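Local coordinates for protein SidF, inhibitor of growth family, member 3 (Legionella pneumophila subsp. pneumophila, PDB 4FYE) that probably removes the 3-phosphate from phosphatidylinositol 3,4,5-trisphosphate, acting as a bacterial phosphoinositide phosphatase, at residues A[28-33]-A[181-186]; A[38-43]-A[50-55]; A[200-205]-A[698-703]. The protein carries 1 engineered substitution. All blocks are in the same frame, centred on the assembly; numbering follows the deposited sequence.

Contact 1: A[28-33]-A[181-186]; sequences QHLAYG and NRDTLI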
loop_
_atom_site.group_PDB
_atom_site.type_symbol
_atom_site.label_atom_id
_atom_site.label_comp_id
_atom_site.label_asym_id
_atom_site.label_seq_id
_atom_site.Cartn_x
_atom_site.Cartn_y
_atom_site.Cartn_z
ATOM N N GLN A 28 9.339 11.685 -22.023
ATOM C CA GLN A 28 8.656 11.058 -20.869
ATOM C C GLN A 28 8.972 9.571 -20.829
ATOM O O GLN A 28 9.234 8.958 -21.864
ATOM C CB GLN A 28 7.147 11.316 -20.919
ATOM C CG GLN A 28 6.835 12.771 -21.234
ATOM C CD GLN A 28 5.371 13.091 -21.392
ATOM O OE1 GLN A 28 4.524 12.207 -21.399
ATOM N NE2 GLN A 28 5.061 14.379 -21.490
ATOM N N HIS A 29 8.995 9.002 -19.632
ATOM C CA HIS A 29 9.144 7.555 -19.507
ATOM C C HIS A 29 8.025 6.683 -20.094
ATOM O O HIS A 29 8.225 5.501 -20.397
ATOM C CB HIS A 29 9.411 7.228 -18.041
ATOM C CG HIS A 29 10.657 7.917 -17.494
ATOM N ND1 HIS A 29 11.823 8.029 -18.218
ATOM C CD2 HIS A 29 10.890 8.530 -16.274
ATOM C CE1 HIS A 29 12.729 8.697 -17.495
ATOM N NE2 HIS A 29 12.160 9.014 -16.304
ATOM N N LEU A 30 6.829 7.233 -20.250
ATOM C CA LEU A 30 5.715 6.442 -20.757
ATOM C C LEU A 30 4.547 7.393 -21.008
ATOM O O LEU A 30 4.556 8.536 -20.537
ATOM C CB LEU A 30 5.352 5.328 -19.757
ATOM C CG LEU A 30 4.536 5.731 -18.511
ATOM C CD1 LEU A 30 3.123 5.124 -18.487
ATOM C CD2 LEU A 30 5.308 5.317 -17.289
ATOM N N ALA A 31 3.554 6.936 -21.752
ATOM C CA ALA A 31 2.459 7.818 -22.103
ATOM C C ALA A 31 1.351 7.777 -21.076
ATOM O O ALA A 31 0.823 6.723 -20.732
ATOM C CB ALA A 31 1.918 7.478 -23.467
ATOM N N TYR A 32 1.012 8.951 -20.585
ATOM C CA TYR A 32 -0.107 9.099 -19.646
ATOM C C TYR A 32 -1.418 9.673 -20.219
ATOM O O TYR A 32 -2.473 9.466 -19.602
ATOM C CB TYR A 32 0.362 10.016 -18.567
ATOM C CG TYR A 32 1.380 9.403 -17.708
ATOM C CD1 TYR A 32 0.992 8.580 -16.610
ATOM C CD2 TYR A 32 2.735 9.642 -17.929
ATOM C CE1 TYR A 32 1.944 8.018 -15.758
ATOM C CE2 TYR A 32 3.696 9.076 -17.081
ATOM C CZ TYR A 32 3.300 8.282 -16.015
ATOM O OH TYR A 32 4.255 7.791 -15.160
ATOM N N GLY A 33 -1.335 10.377 -21.366
ATOM C CA GLY A 33 -2.450 11.009 -22.061
ATOM C C GLY A 33 -3.031 12.165 -21.247
ATOM O O GLY A 33 -2.397 12.654 -20.309
ATOM N N ASN A 181 11.944 2.552 -14.289
ATOM C CA ASN A 181 11.969 3.986 -13.937
ATOM C C ASN A 181 10.614 4.572 -13.603
ATOM O O ASN A 181 9.909 5.115 -14.475
ATOM C CB ASN A 181 12.682 4.822 -15.011
ATOM C CG ASN A 181 13.536 5.946 -14.419
ATOM O OD1 ASN A 181 14.496 6.424 -15.051
ATOM N ND2 ASN A 181 13.186 6.384 -13.208
ATOM N N ARG A 182 10.244 4.444 -12.333
ATOM C CA ARG A 182 8.905 4.842 -11.897
ATOM C C ARG A 182 8.851 6.328 -11.495
ATOM O O ARG A 182 9.708 6.851 -10.776
ATOM C CB ARG A 182 8.380 3.953 -10.763
ATOM C CG ARG A 182 8.499 2.446 -10.971
ATOM C CD ARG A 182 9.602 1.855 -10.102
ATOM N NE ARG A 182 9.171 1.430 -8.750
ATOM C CZ ARG A 182 7.919 1.424 -8.253
ATOM N NH1 ARG A 182 6.870 1.834 -8.965
ATOM N NH2 ARG A 182 7.723 1.021 -7.010
ATOM N N ASP A 183 7.814 6.986 -11.974
ATOM C CA ASP A 183 7.595 8.367 -11.740
ATOM C C ASP A 183 6.933 8.591 -10.355
ATOM O O ASP A 183 6.171 7.759 -9.835
ATOM C CB ASP A 183 6.671 8.875 -12.850
ATOM C CG ASP A 183 7.305 8.856 -14.219
ATOM O OD1 ASP A 183 8.559 8.822 -14.344
ATOM O OD2 ASP A 183 6.523 8.891 -15.213
ATOM N N THR A 184 7.182 9.730 -9.773
ATOM C CA THR A 184 6.420 10.107 -8.611
ATOM C C THR A 184 5.046 10.619 -9.060
ATOM O O THR A 184 4.952 11.327 -10.050
ATOM C CB THR A 184 7.166 11.214 -7.856
ATOM O OG1 THR A 184 8.283 10.632 -7.181
ATOM C CG2 THR A 184 6.297 11.731 -6.824
ATOM N N LEU A 185 3.993 10.284 -8.336
ATOM C CA LEU A 185 2.718 10.732 -8.776
ATOM C C LEU A 185 2.030 11.601 -7.744
ATOM O O LEU A 185 1.930 11.222 -6.550
ATOM C CB LEU A 185 1.840 9.535 -9.067
ATOM C CG LEU A 185 2.530 8.399 -9.789
ATOM C CD1 LEU A 185 1.558 7.238 -9.612
ATOM C CD2 LEU A 185 2.748 8.739 -11.283
ATOM N N ILE A 186 1.514 12.749 -8.220
ATOM C CA ILE A 186 0.927 13.763 -7.355
ATOM C C ILE A 186 -0.463 14.222 -7.793
ATOM O O ILE A 186 -0.701 14.549 -8.958
ATOM C CB ILE A 186 1.843 14.995 -7.253
ATOM C CG1 ILE A 186 3.227 14.577 -6.807
ATOM C CG2 ILE A 186 1.345 15.961 -6.160
ATOM C CD1 ILE A 186 4.131 15.771 -6.539
#
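Tyr32 and His29 close on Asp183 in a polar loop-to-strand contact: the 28-33 segment, an irregular piece of chain leading to strand 39-42, packs against the entry to strand 184-189 in the six-stranded mixed sheet. Asp183 sits one residue before that strand begins, and its carboxylate takes a different neighbour at each oxygen.

Tyr32 OH donates to Asp183 OD2 over a short 2.5 Å. The hydroxyl arrives on the anti side of the carboxylate and stands 27° out of its plane. Tyr32 has CG anti to its carbonyl carbon (chi1 -70°), which aims the ring inward across the gap, with Leu30 CD1 of the same loop lying over one face near the rim. Beyond the hydroxyl, Leu185 CD2 provides an apolar neighbour at 4.3 Å from Tyr32 OH.

His29 presents its edge to the same carboxylate and a face to Asn181. The Asn181 amide is stacked on the imidazole, its CG 3.8 Å above the ring plane and displaced toward the rim. His29 NE2 is hydrogen-bonded to the carbonyl of Gly48, which would help to set the turn of the ring. Strand 50-55 lies alongside, with Gln50 and Val52 touching Asp183. On the other carboxylate oxygen, Asp183 OD1 meets the ring edge in plane, 3.0 Å from His29 CD2.

Contact 2: A[38-43]-A[50-55]; sequences RQVFKD and QVVVVN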
loop_
_atom_site.group_PDB
_atom_site.type_symbol
_atom_site.label_atom_id
_atom_site.label_comp_id
_atom_site.label_asym_id
_atom_site.label_seq_id
_atom_site.Cartn_x
_atom_site.Cartn_y
_atom_site.Cartn_z
ATOM N N ARG A 38 -2.593 15.750 -17.159
ATOM C CA ARG A 38 -1.470 14.910 -16.604
ATOM C C ARG A 38 -0.137 15.543 -17.002
ATOM O O ARG A 38 0.446 15.262 -18.058
ATOM C CB ARG A 38 -1.581 13.428 -17.000
ATOM C CG ARG A 38 -2.794 12.717 -16.373
ATOM C CD ARG A 38 -2.877 11.289 -16.852
ATOM N NE ARG A 38 -3.964 10.577 -16.208
ATOM C CZ ARG A 38 -4.265 9.289 -16.395
ATOM N NH1 ARG A 38 -3.590 8.531 -17.252
ATOM N NH2 ARG A 38 -5.271 8.749 -15.729
ATOM N N GLN A 39 0.345 16.428 -16.154
ATOM C CA GLN A 39 1.499 17.167 -16.527
ATOM C C GLN A 39 2.743 16.529 -15.965
ATOM O O GLN A 39 2.741 16.005 -14.848
ATOM C CB GLN A 39 1.306 18.579 -16.074
ATOM C CG GLN A 39 0.061 19.129 -16.758
ATOM C CD GLN A 39 0.198 20.613 -16.919
ATOM O OE1 GLN A 39 0.331 21.335 -15.922
ATOM N NE2 GLN A 39 0.273 21.073 -18.176
ATOM N N VAL A 40 3.784 16.543 -16.776
ATOM C CA VAL A 40 5.009 15.873 -16.465
ATOM C C VAL A 40 6.176 16.833 -16.294
ATOM O O VAL A 40 6.317 17.827 -17.027
ATOM C CB VAL A 40 5.332 14.831 -17.535
ATOM C CG1 VAL A 40 6.436 13.904 -17.043
ATOM C CG2 VAL A 40 4.092 14.015 -17.827
ATOM N N PHE A 41 7.026 16.504 -15.339
ATOM C CA PHE A 41 8.004 17.451 -14.837
ATOM C C PHE A 41 9.284 16.725 -14.383
ATOM O O PHE A 41 9.298 15.491 -14.182
ATOM C CB PHE A 41 7.430 18.135 -13.606
ATOM C CG PHE A 41 6.239 19.028 -13.865
ATOM C CD1 PHE A 41 6.405 20.291 -14.441
ATOM C CD2 PHE A 41 4.947 18.642 -13.439
ATOM C CE1 PHE A 41 5.316 21.135 -14.641
ATOM C CE2 PHE A 41 3.859 19.468 -13.654
ATOM C CZ PHE A 41 4.038 20.734 -14.255
ATOM N N LYS A 42 10.368 17.469 -14.160
ATOM C CA LYS A 42 11.633 16.805 -13.756
ATOM C C LYS A 42 11.618 16.677 -12.257
ATOM O O LYS A 42 11.057 17.542 -11.584
ATOM C CB LYS A 42 12.848 17.601 -14.201
ATOM C CG LYS A 42 13.179 17.525 -15.696
ATOM C CD LYS A 42 14.595 18.091 -15.895
ATOM C CE LYS A 42 14.921 18.572 -17.307
ATOM N NZ LYS A 42 16.201 19.382 -17.326
ATOM N N ASP A 43 12.190 15.599 -11.719
ATOM C CA ASP A 43 12.286 15.480 -10.260
ATOM C C ASP A 43 13.179 16.593 -9.713
ATOM O O ASP A 43 14.244 16.871 -10.272
ATOM C CB ASP A 43 12.799 14.112 -9.860
ATOM C CG ASP A 43 12.683 13.861 -8.368
ATOM O OD1 ASP A 43 13.601 14.314 -7.631
ATOM O OD2 ASP A 43 11.667 13.249 -7.936
ATOM N N GLN A 50 11.170 11.485 -12.945
ATOM C CA GLN A 50 10.089 12.360 -13.350
ATOM C C GLN A 50 8.943 12.352 -12.378
ATOM O O GLN A 50 8.802 11.420 -11.582
ATOM C CB GLN A 50 9.610 11.995 -14.754
ATOM C CG GLN A 50 10.513 12.634 -15.812
ATOM C CD GLN A 50 10.304 12.059 -17.204
ATOM O OE1 GLN A 50 9.234 11.531 -17.528
ATOM N NE2 GLN A 50 11.332 12.170 -18.048
ATOM N N VAL A 51 8.079 13.350 -12.531
ATOM C CA VAL A 51 6.967 13.541 -11.665
ATOM C C VAL A 51 5.740 13.846 -12.480
ATOM O O VAL A 51 5.794 14.708 -13.349
ATOM C CB VAL A 51 7.262 14.752 -10.816
ATOM C CG1 VAL A 51 6.166 14.972 -9.818
ATOM C CG2 VAL A 51 8.585 14.531 -10.133
ATOM N N VAL A 52 4.623 13.174 -12.204
ATOM C CA VAL A 52 3.417 13.534 -12.900
ATOM C C VAL A 52 2.450 14.204 -11.920
ATOM O O VAL A 52 2.168 13.643 -10.839
ATOM C CB VAL A 52 2.711 12.299 -13.422
ATOM C CG1 VAL A 52 1.515 12.746 -14.250
ATOM C CG2 VAL A 52 3.651 11.379 -14.209
ATOM N N VAL A 53 1.887 15.351 -12.291
ATOM C CA VAL A 53 1.081 16.156 -11.358
ATOM C C VAL A 53 -0.304 16.449 -11.991
ATOM O O VAL A 53 -0.397 16.789 -13.158
ATOM C CB VAL A 53 1.801 17.484 -10.986
ATOM C CG1 VAL A 53 0.975 18.344 -10.026
ATOM C CG2 VAL A 53 3.168 17.240 -10.329
ATOM N N VAL A 54 -1.364 16.297 -11.219
ATOM C CA VAL A 54 -2.678 16.644 -11.648
ATOM C C VAL A 54 -3.287 17.605 -10.623
ATOM O O VAL A 54 -3.312 17.291 -9.430
ATOM C CB VAL A 54 -3.604 15.388 -11.701
ATOM C CG1 VAL A 54 -5.058 15.810 -11.825
ATOM C CG2 VAL A 54 -3.314 14.482 -12.888
ATOM N N ASN A 55 -3.840 18.728 -11.077
ATOM C CA ASN A 55 -4.719 19.585 -10.255
ATOM C C ASN A 55 -6.179 19.400 -10.570
ATOM O O ASN A 55 -6.553 19.465 -11.740
ATOM C CB ASN A 55 -4.355 21.086 -10.462
ATOM C CG ASN A 55 -2.870 21.302 -10.397
ATOM O OD1 ASN A 55 -2.314 21.457 -9.319
ATOM N ND2 ASN A 55 -2.202 21.173 -11.522
#
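Gln39 pairs with Val53 and Phe41 with Val51 across a beta hairpin whose two arms, strands 39-42 and 50-55, lie at one edge of the mixed sheet. The strands run antiparallel, 148° between their directions.

Backbone hydrogen bonds form two reciprocal pairs. Val53 N reaches Gln39 O at 2.8 Å, and Gln39 N returns the bond to Val53 O. The Phe41-Val51 pair is held likewise by two bonds, although Phe41 N to Val51 O is more bent, 132° at the hydrogen. Between them lies the non-hydrogen-bonded pair Val40-Val52, where CA-H groups add weak contacts: Val52 CA stands 3.2 Å from Gln39 O.

Apolar packing fills the face bearing Phe41, Val51 and Val53. The Phe41 side chain crosses that of Val53 at about a right angle, with Phe41 CD2 3.8 Å from Val53 CG2; the methyl meets the ring obliquely. Phe41 CB and Val51 CB are 4.4 Å apart. Val40 and Val52 occupy the other face, their CG2 methyls in looser touch. At the open end of the hairpin, Arg38 runs beside Val54 and in the same direction, Arg38 CG lying 3.9 Å from Val54 CG2.

The long polar side chains find partners outside the hairpin. Extended from CG to NE, Arg38 carries its guanidinium beyond the valines to Tyr32 O and Ser715 OG. Gln50 joins the backbone of Asn27 and His29, while Lys42 forms a salt bridge with Glu21. Asp43 OD1 instead accepts from Met45 N and Leu46 N in the turn, and its OD2 is bonded to Tyr12 OH.

Paired amides and aliphatic contacts thus hold the hairpin together, while its long polar side chains tie it to the preceding N-terminal chain and to the C-terminal part of the domain.

Contact 3: A[200-205]-A[698-703]; sequences QFIMYI and RELTTI
Residues 200-205 of strand 199-206 pass the junction between helices 692-699 and 701-712, coming nearest at Ile202 and Ile703, whose CA atoms are 7.5 Å apart. No hydrogen bond crosses here; this is helix-on-sheet packing, with the broken helical chain laid over one face of the six-stranded sheet. The break itself is only weakly bonded, Thr702 N lying 3.4 Å from Glu699 O.

Ile703 is the central piece, seated between Ile202 and Tyr204, two residues apart on the strand and therefore on the same face. Its CG1 lies over the Tyr204 ring in a CH-pi contact, 4.2 Å from the centroid and 11° off the normal, so the methylene is practically centred on the aromatic face. Ile703 CG1 gets there by standing anti to its own backbone N (chi1 -158°), which leaves CG2 in the crowded position between N and the carbonyl carbon. The branch end goes to the strand backbone instead: Ile703 CD1 rests 3.6 Å from Ile202 O. At the far end of the ring, Ile703 CG2 comes within 4.2 Å of Tyr204 OH.

Further along, Ile202 meets Leu700, near the junction of the two helices. The side chains cross at about a right angle and touch by their methyls, Ile202 CD1 to Leu700 CD2, at 3.7 Å.

Around the ring, Tyr204 OH is hydrogen-bonded to Gln654, and the His707 ring meets that of Tyr204 nearly perpendicular to it. Leu700 also touches Gln658 of helix 652-668.

With no hydrogen bond between them, strand and helix are gripped mainly by aliphatic packing and the CH-pi contact, while the buried hydroxyl of Tyr204 is satisfied by a third element of the fold.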
loop_
_atom_site.group_PDB
_atom_site.type_symbol
_atom_site.label_atom_id
_atom_site.label_comp_id
_atom_site.label_asym_id
_atom_site.label_seq_id
_atom_site.Cartn_x
_atom_site.Cartn_y
_atom_site.Cartn_z
ATOM N N GLN A 200 -4.718 20.773 -0.461
ATOM C CA GLN A 200 -4.291 19.475 -0.062
ATOM C C GLN A 200 -3.569 18.716 -1.199
ATOM O O GLN A 200 -3.585 19.149 -2.367
ATOM C CB GLN A 200 -5.511 18.715 0.457
ATOM C CG GLN A 200 -5.949 19.052 1.890
ATOM C CD GLN A 200 -6.370 20.510 2.079
ATOM O OE1 GLN A 200 -5.832 21.178 2.980
ATOM N NE2 GLN A 200 -7.345 21.015 1.259
ATOM N N PHE A 201 -2.937 17.581 -0.869
ATOM C CA PHE A 201 -2.277 16.734 -1.897
ATOM C C PHE A 201 -2.191 15.294 -1.421
ATOM O O PHE A 201 -2.234 15.019 -0.204
ATOM C CB PHE A 201 -0.868 17.190 -2.192
ATOM C CG PHE A 201 0.001 17.211 -0.988
ATOM C CD1 PHE A 201 0.104 18.354 -0.224
ATOM C CD2 PHE A 201 0.759 16.093 -0.635
ATOM C CE1 PHE A 201 0.927 18.374 0.922
ATOM C CE2 PHE A 201 1.563 16.091 0.495
ATOM C CZ PHE A 201 1.640 17.220 1.281
ATOM N N ILE A 202 -2.031 14.393 -2.392
ATOM C CA ILE A 202 -1.685 13.024 -2.152
ATOM C C ILE A 202 -0.639 12.633 -3.191
ATOM O O ILE A 202 -0.807 12.930 -4.370
ATOM C CB ILE A 202 -2.879 12.077 -2.392
ATOM C CG1 ILE A 202 -4.104 12.485 -1.601
ATOM C CG2 ILE A 202 -2.483 10.636 -2.001
ATOM C CD1 ILE A 202 -5.355 11.908 -2.212
ATOM N N MET A 203 0.397 11.908 -2.769
ATOM C CA MET A 203 1.378 11.445 -3.717
ATOM C C MET A 203 1.805 10.005 -3.458
ATOM O O MET A 203 1.566 9.491 -2.401
ATOM C CB MET A 203 2.570 12.365 -3.727
ATOM C CG MET A 203 3.073 12.759 -2.362
ATOM S SD MET A 203 4.633 13.692 -2.602
ATOM C CE MET A 203 4.136 15.413 -2.802
ATOM N N TYR A 204 2.315 9.346 -4.488
ATOM C CA TYR A 204 2.827 8.016 -4.467
ATOM C C TYR A 204 4.233 8.240 -4.941
ATOM O O TYR A 204 4.458 8.799 -6.057
ATOM C CB TYR A 204 2.048 7.047 -5.414
ATOM C CG TYR A 204 0.683 6.506 -4.901
ATOM C CD1 TYR A 204 0.034 7.057 -3.822
ATOM C CD2 TYR A 204 0.057 5.467 -5.534
ATOM C CE1 TYR A 204 -1.179 6.559 -3.360
ATOM C CE2 TYR A 204 -1.191 4.981 -5.115
ATOM C CZ TYR A 204 -1.803 5.510 -4.029
ATOM O OH TYR A 204 -3.038 5.013 -3.625
ATOM N N ILE A 205 5.182 7.921 -4.041
ATOM C CA ILE A 205 6.565 8.001 -4.345
ATOM C C ILE A 205 7.036 6.571 -4.404
ATOM O O ILE A 205 6.861 5.825 -3.473
ATOM C CB ILE A 205 7.332 8.754 -3.282
ATOM C CG1 ILE A 205 6.792 10.171 -3.098
ATOM C CG2 ILE A 205 8.819 8.846 -3.662
ATOM C CD1 ILE A 205 7.253 10.732 -1.743
ATOM N N ARG A 698 -14.864 12.232 -4.015
ATOM C CA ARG A 698 -14.779 12.405 -5.439
ATOM C C ARG A 698 -13.364 12.668 -5.830
ATOM O O ARG A 698 -12.941 12.300 -6.917
ATOM C CB ARG A 698 -15.704 13.516 -5.939
ATOM C CG ARG A 698 -17.155 13.072 -5.977
ATOM C CD ARG A 698 -18.022 14.157 -6.493
ATOM N NE ARG A 698 -19.400 13.701 -6.676
ATOM C CZ ARG A 698 -20.409 14.515 -7.048
ATOM N NH1 ARG A 698 -20.166 15.809 -7.229
ATOM N NH2 ARG A 698 -21.662 14.036 -7.248
ATOM N N GLU A 699 -12.571 13.175 -4.922
ATOM C CA GLU A 699 -11.223 13.578 -5.334
ATOM C C GLU A 699 -10.321 12.340 -5.488
ATOM O O GLU A 699 -9.445 12.300 -6.364
ATOM C CB GLU A 699 -10.591 14.543 -4.329
ATOM C CG GLU A 699 -11.260 15.906 -4.131
ATOM C CD GLU A 699 -11.240 16.744 -5.391
ATOM O OE1 GLU A 699 -11.885 17.791 -5.367
ATOM O OE2 GLU A 699 -10.615 16.366 -6.420
ATOM N N LEU A 700 -10.572 11.329 -4.660
ATOM C CA LEU A 700 -9.609 10.248 -4.407
ATOM C C LEU A 700 -9.410 9.224 -5.527
ATOM O O LEU A 700 -8.475 8.434 -5.493
ATOM C CB LEU A 700 -9.961 9.557 -3.098
ATOM C CG LEU A 700 -10.266 10.632 -2.062
ATOM C CD1 LEU A 700 -10.910 9.986 -0.849
ATOM C CD2 LEU A 700 -8.976 11.348 -1.679
ATOM N N THR A 701 -10.216 9.210 -6.575
ATOM C CA THR A 701 -9.942 8.143 -7.601
ATOM C C THR A 701 -8.874 8.569 -8.558
ATOM O O THR A 701 -8.287 7.753 -9.319
ATOM C CB THR A 701 -11.178 7.749 -8.382
ATOM O OG1 THR A 701 -12.054 8.896 -8.417
ATOM C CG2 THR A 701 -11.870 6.556 -7.650
ATOM N N THR A 702 -8.548 9.836 -8.507
ATOM C CA THR A 702 -7.651 10.326 -9.529
ATOM C C THR A 702 -6.217 9.813 -9.409
ATOM O O THR A 702 -5.651 9.378 -10.412
ATOM C CB THR A 702 -7.891 11.822 -9.921
ATOM O OG1 THR A 702 -6.842 12.625 -9.481
ATOM C CG2 THR A 702 -9.170 12.334 -9.410
ATOM N N ILE A 703 -5.678 9.746 -8.186
ATOM C CA ILE A 703 -4.355 9.147 -7.933
ATOM C C ILE A 703 -4.368 7.654 -8.291
ATOM O O ILE A 703 -3.361 7.166 -8.783
ATOM C CB ILE A 703 -3.844 9.407 -6.470
ATOM C CG1 ILE A 703 -2.324 9.274 -6.358
ATOM C CG2 ILE A 703 -4.485 8.481 -5.414
ATOM C CD1 ILE A 703 -1.596 10.454 -6.923
#

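Overall arrangement
From the N terminus, the chain first lays down 28-33, then turns through the short hairpin of contact 2 before running through several long helices to 181-186, where contact 1 closes. The hairpin's small loop therefore lies within contact 1's larger one. Contact 3 opens only afterwards, at 200-205, and closes nearly 500 residues later, so no loops cross. All three meet on one sheet: strand 50-55 borders 184-189, which in turn borders 199-206. A probable hydrogen bond from Ile186 N to Val52 O (2.8 Å) joins contacts 1 and 2 directly, and Leu185 N to Tyr204 O links contacts 1 and 3. The three thus tie N-terminal chain and C-terminal helices to the central sheet.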